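Local coordinates for probable E3 ubiquitin-protein ligase HERC1 (Homo sapiens, PDB 4QT6) that probably transfers ubiquitin to substrate proteins as a HECT-type ligase, and carries the SPRY domain described here, a probable protein-binding module, at residues Tyr27-Thr32 against Ser60-His65; Gly54-Val59 against Met141-Asn146. All coordinates share one frame; numbering follows the deposited sequence. Where two conformers were deposited one is given.

Both interactions reach one antiparallel sheet of the SPRY beta-sandwich. Its central strands run in the order 26-30, 137-142, 55-60. Interaction 2 joins direct neighbours, strands 55-60 and 137-142. Interaction 1 bridges strand 26-30 to the loop that follows strand 55-60, with strand 137-142 in between. The segments alternate along the chain: 27-32, 54-59, 60-65, 141-146. Segment 54-59 runs straight into 60-65. The two centres are about 13 Å apart, and the contacts meet where Tyr27 CB packs 4.3 Å from Met141 CA. Distant parts of the sequence are thus brought together in one sheet and its connecting loops.

Interaction 1 (Tyr27-Thr32 against Ser60-His65); sequences YGLAST and SRWPVH
The ring of Tyr27 is overlapped on one face by the side chain of Val64. Val64 CG1 sits 4.2 Å from the centroid of the Tyr27 ring, 28° off the ring normal, in a CH-pi contact. Tyr27 and Val64 reach toward each other from opposite directions. With Tyr27 CG between its backbone N and carbonyl carbon (chi1 64°), the ring is turned to the loop, where Val64 covers that face. The phenol end of the ring also meets Trp62. Here Tyr27 OH approaches the indole at its edge, near its plane, 3.8 Å from Trp62 CZ3. The two side chains cross at about a right angle.

Leu29 points at the same loop, and its methyl groups divide the work. Leu29 CD1 lies 3.9 Å from Ser60 CB. Leu29 CD2 turns to the indole, 3.8 Å from Trp62 CE3, and also touches the carbonyl of Arg61. That carbonyl has a polar partner of its own: Ser60 OG donates to Arg61 O over 2.7 Å, on a lone pair. The bond joins Ser60 to the next residue's carbonyl. A cis peptide bond before Pro63 shapes the loop between Trp62 and Val64, both of which touch strand 26-30. Arg61 forms a salt bridge with Asp132. Phe67 adds an edge-to-face contact to Tyr27, and Met75 of strand 75-79 touches Tyr27, Ser60 and Val64.

The two segments share no hydrogen bond. The loop meets strand 26-30 by apolar packing and one CH-pi contact, with a polar oxygen, Tyr27 OH, at the indole edge. The Ser60 OG bond and the Arg61-Asp132 salt bridge do not link the two segments.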
# COMPACT_ATOMS: atom_id res chain seq x y z
N TYR A 27 -7.95 -6.11 2.33
CA TYR A 27 -7.38 -4.80 1.99
C TYR A 27 -8.08 -3.70 2.76
O TYR A 27 -9.17 -3.88 3.31
CB TYR A 27 -7.51 -4.51 0.48
CG TYR A 27 -8.94 -4.40 0.02
CD1 TYR A 27 -9.66 -3.23 0.19
CD2 TYR A 27 -9.59 -5.48 -0.53
CE1 TYR A 27 -10.99 -3.15 -0.17
CE2 TYR A 27 -10.90 -5.40 -0.93
CZ TYR A 27 -11.60 -4.24 -0.74
OH TYR A 27 -12.92 -4.15 -1.13
N GLY A 28 -7.45 -2.54 2.75
CA GLY A 28 -8.10 -1.33 3.20
C GLY A 28 -7.52 -0.10 2.51
O GLY A 28 -6.32 0.00 2.31
N LEU A 29 -8.42 0.79 2.14
CA LEU A 29 -8.10 2.08 1.54
C LEU A 29 -8.26 3.24 2.51
O LEU A 29 -9.10 3.20 3.43
CB LEU A 29 -8.99 2.36 0.33
CG LEU A 29 -8.60 1.69 -1.00
CD1 LEU A 29 -8.53 0.17 -0.93
CD2 LEU A 29 -9.60 2.14 -2.06
N ALA A 30 -7.51 4.29 2.24
CA ALA A 30 -7.63 5.53 2.99
C ALA A 30 -8.96 6.21 2.71
O ALA A 30 -9.61 5.97 1.68
CB ALA A 30 -6.48 6.45 2.66
N SER A 31 -9.32 7.14 3.58
CA SER A 31 -10.55 7.88 3.42
C SER A 31 -10.60 8.77 2.19
O SER A 31 -11.63 8.80 1.45
CB SER A 31 -10.79 8.72 4.68
OG SER A 31 -10.93 7.90 5.82
N THR A 32 -9.51 9.48 1.94
CA THR A 32 -9.48 10.53 0.93
C THR A 32 -8.69 10.13 -0.31
O THR A 32 -7.59 9.59 -0.20
CB THR A 32 -8.78 11.80 1.48
OG1 THR A 32 -9.29 12.12 2.78
CG2 THR A 32 -9.00 13.00 0.55
N SER A 60 -4.85 2.31 -4.76
CA SER A 60 -5.96 1.56 -5.33
C SER A 60 -7.04 2.46 -5.89
O SER A 60 -7.34 3.54 -5.35
CB SER A 60 -6.60 0.67 -4.28
OG SER A 60 -7.59 -0.18 -4.85
N ARG A 61 -7.68 1.96 -6.95
CA ARG A 61 -8.98 2.43 -7.38
C ARG A 61 -10.05 2.02 -6.40
O ARG A 61 -9.88 1.07 -5.62
CB ARG A 61 -9.33 1.80 -8.72
CG ARG A 61 -8.47 2.26 -9.85
CD ARG A 61 -8.90 1.56 -11.13
NE ARG A 61 -8.36 2.24 -12.29
CZ ARG A 61 -7.31 1.86 -13.00
NH1 ARG A 61 -6.61 0.76 -12.74
NH2 ARG A 61 -6.96 2.61 -14.04
N TRP A 62 -11.20 2.71 -6.47
CA TRP A 62 -12.39 2.29 -5.76
C TRP A 62 -13.58 2.38 -6.72
O TRP A 62 -13.73 3.41 -7.38
CB TRP A 62 -12.63 3.20 -4.57
CG TRP A 62 -13.80 2.77 -3.75
CD1 TRP A 62 -15.00 3.40 -3.65
CD2 TRP A 62 -13.88 1.61 -2.92
NE1 TRP A 62 -15.84 2.69 -2.82
CE2 TRP A 62 -15.17 1.59 -2.36
CE3 TRP A 62 -12.99 0.59 -2.61
CZ2 TRP A 62 -15.58 0.59 -1.49
CZ3 TRP A 62 -13.40 -0.41 -1.75
CH2 TRP A 62 -14.68 -0.39 -1.19
N PRO A 63 -14.42 1.34 -6.82
CA PRO A 63 -14.38 0.09 -6.06
C PRO A 63 -13.26 -0.87 -6.46
O PRO A 63 -12.64 -0.72 -7.50
CB PRO A 63 -15.74 -0.55 -6.39
CG PRO A 63 -16.06 -0.03 -7.74
CD PRO A 63 -15.59 1.40 -7.71
N VAL A 64 -12.99 -1.82 -5.57
CA VAL A 64 -12.01 -2.87 -5.79
C VAL A 64 -12.76 -4.09 -6.32
O VAL A 64 -13.72 -4.57 -5.69
CB VAL A 64 -11.29 -3.22 -4.47
CG1 VAL A 64 -10.46 -4.49 -4.59
CG2 VAL A 64 -10.41 -2.04 -4.06
N HIS A 65 -12.33 -4.59 -7.48
CA HIS A 65 -12.85 -5.86 -8.01
C HIS A 65 -11.86 -7.01 -7.91
O HIS A 65 -12.27 -8.17 -7.82
CB HIS A 65 -13.26 -5.66 -9.47
CG HIS A 65 -14.37 -4.68 -9.64
ND1 HIS A 65 -14.21 -3.48 -10.31
CD2 HIS A 65 -15.65 -4.69 -9.20
CE1 HIS A 65 -15.34 -2.81 -10.28
NE2 HIS A 65 -16.23 -3.52 -9.62

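Interaction 2 (Gly54-Val59 against Met141-Asn146). With ARF (formamide), chain G; ARF (formamide), chain B.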
# COMPACT_ATOMS: atom_id res chain seq x y z
N GLY A 54 3.41 -10.60 4.86
CA GLY A 54 2.18 -10.84 4.13
C GLY A 54 1.50 -9.57 3.66
O GLY A 54 0.34 -9.59 3.32
N THR A 55 2.24 -8.46 3.66
CA THR A 55 1.72 -7.12 3.34
C THR A 55 2.22 -6.60 2.01
O THR A 55 3.41 -6.77 1.68
CB THR A 55 2.20 -6.15 4.42
OG1 THR A 55 1.69 -6.56 5.68
CG2 THR A 55 1.77 -4.70 4.13
N CYS A 56 1.35 -5.88 1.31
CA CYS A 56 1.75 -4.97 0.23
C CYS A 56 1.18 -3.60 0.54
O CYS A 56 0.12 -3.52 1.15
CB CYS A 56 1.21 -5.38 -1.12
SG CYS A 56 1.77 -6.99 -1.73
N VAL A 57 1.86 -2.54 0.11
CA VAL A 57 1.33 -1.18 0.24
C VAL A 57 1.30 -0.52 -1.11
O VAL A 57 1.99 -0.93 -2.01
CB VAL A 57 2.17 -0.33 1.22
CG1 VAL A 57 2.27 -1.06 2.56
CG2 VAL A 57 3.57 -0.00 0.68
N GLY A 58 0.47 0.50 -1.26
CA GLY A 58 0.46 1.21 -2.53
C GLY A 58 -0.76 2.08 -2.66
O GLY A 58 -1.12 2.79 -1.72
N VAL A 59 -1.35 2.08 -3.85
CA VAL A 59 -2.57 2.83 -4.13
C VAL A 59 -3.58 1.95 -4.88
O VAL A 59 -3.20 0.96 -5.52
CB VAL A 59 -2.29 4.12 -4.93
CG1 VAL A 59 -1.52 5.11 -4.08
CG2 VAL A 59 -1.55 3.81 -6.23
N MSE A 141 -2.76 -4.01 1.42
CA MSE A 141 -3.39 -5.31 1.14
C MSE A 141 -2.62 -6.37 1.88
O MSE A 141 -1.40 -6.27 1.99
CB MSE A 141 -3.34 -5.51 -0.38
CG MSE A 141 -4.08 -6.71 -0.96
SE MSE A 141 -3.00 -8.37 -0.95
CE MSE A 141 -1.17 -7.67 -1.14
N PHE A 142 -3.31 -7.38 2.40
CA PHE A 142 -2.68 -8.52 3.04
C PHE A 142 -3.03 -9.80 2.30
O PHE A 142 -4.21 -10.07 2.08
CB PHE A 142 -3.17 -8.62 4.48
CG PHE A 142 -2.97 -7.37 5.30
CD1 PHE A 142 -1.70 -6.97 5.71
CD2 PHE A 142 -4.08 -6.61 5.68
CE1 PHE A 142 -1.54 -5.82 6.46
CE2 PHE A 142 -3.92 -5.45 6.45
CZ PHE A 142 -2.65 -5.06 6.82
N TYR A 143 -2.01 -10.56 1.91
CA TYR A 143 -2.24 -11.83 1.20
C TYR A 143 -2.06 -13.04 2.08
O TYR A 143 -2.22 -14.18 1.61
CB TYR A 143 -1.38 -11.95 -0.07
CG TYR A 143 0.10 -11.81 0.14
CD1 TYR A 143 0.86 -12.89 0.55
CD2 TYR A 143 0.74 -10.60 -0.06
CE1 TYR A 143 2.21 -12.77 0.76
CE2 TYR A 143 2.11 -10.47 0.13
CZ TYR A 143 2.85 -11.56 0.52
OH TYR A 143 4.19 -11.43 0.69
N SER A 144 -1.72 -12.80 3.34
CA SER A 144 -1.72 -13.86 4.33
C SER A 144 -3.13 -14.33 4.64
O SER A 144 -4.12 -13.62 4.43
CB SER A 144 -1.03 -13.35 5.60
OG SER A 144 -1.59 -12.12 5.99
N SER A 145 -3.23 -15.57 5.13
CA SER A 145 -4.51 -16.15 5.49
C SER A 145 -4.93 -15.76 6.90
O SER A 145 -6.11 -15.54 7.17
CB SER A 145 -4.43 -17.68 5.40
OG SER A 145 -3.35 -18.17 6.17
N ASN A 146 -3.95 -15.70 7.80
CA ASN A 146 -4.21 -15.45 9.19
C ASN A 146 -4.22 -13.96 9.50
O ASN A 146 -3.50 -13.18 8.87
CB ASN A 146 -3.13 -16.10 10.05
CG ASN A 146 -3.18 -17.61 10.02
OD1 ASN A 146 -4.19 -18.20 9.62
ND2 ASN A 146 -2.11 -18.25 10.45
N ARF G . 2.60 -14.23 6.06
C ARF G . 2.76 -14.58 4.77
O ARF G . 1.85 -15.13 4.17
N ARF B . 6.06 -14.36 2.92
C ARF B . 6.06 -14.47 1.59
O ARF B . 5.47 -13.67 0.89
O HOH W 1 4.86 -9.12 2.04
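Tyr143 OH is gripped by three groups, while one face of its ring is covered by Gly54. The hydroxyl donates to the O of formamide (chain B) over 2.6 Å. Water 1 donates back to Tyr143 OH over 2.8 Å and also to Thr55 O, so it bridges the two segments. Arg79 supplies the third bond. Gly54 CA lies 4.0 Å from the centroid of the Tyr143 ring, over the face, in a CH-pi contact. The ring comes back over this glycine because Tyr143 CG stands between the backbone N and the carbonyl carbon (chi1 57°). Tyr143 N also bonds to Gly54 O over 2.9 Å, so backbone and ring hold the same residue. A second formamide (chain G) lies beside Gly54 CA and Ser144 CB.

Cys56 and Met141, here selenomethionine, form an antiparallel hydrogen-bonded pair. Cys56 N reaches Met141 O over 2.9 Å, almost straight at 175°. Met141 N returns the bond to Cys56 O, also at 2.9 Å. On this face of the sheet Cys56 SG meets the Tyr143 ring at its edge, 5.1 Å from the centroid.

Thr55 and Phe142, the adjacent non-hydrogen-bonded pair, project from the other face. They lie side by side. Thr55 OG1 is in the plane of the phenyl ring, 3.4 Å from Phe142 CE1, and is hydrogen-bonded to Glu48. Ser144 OG is held by Glu149, but Ser144 N is buried without a partner in the model.

This is antiparallel pairing within a SPRY (B30.2) beta-sandwich, ending in a loop where two formamide molecules sit in this crystal.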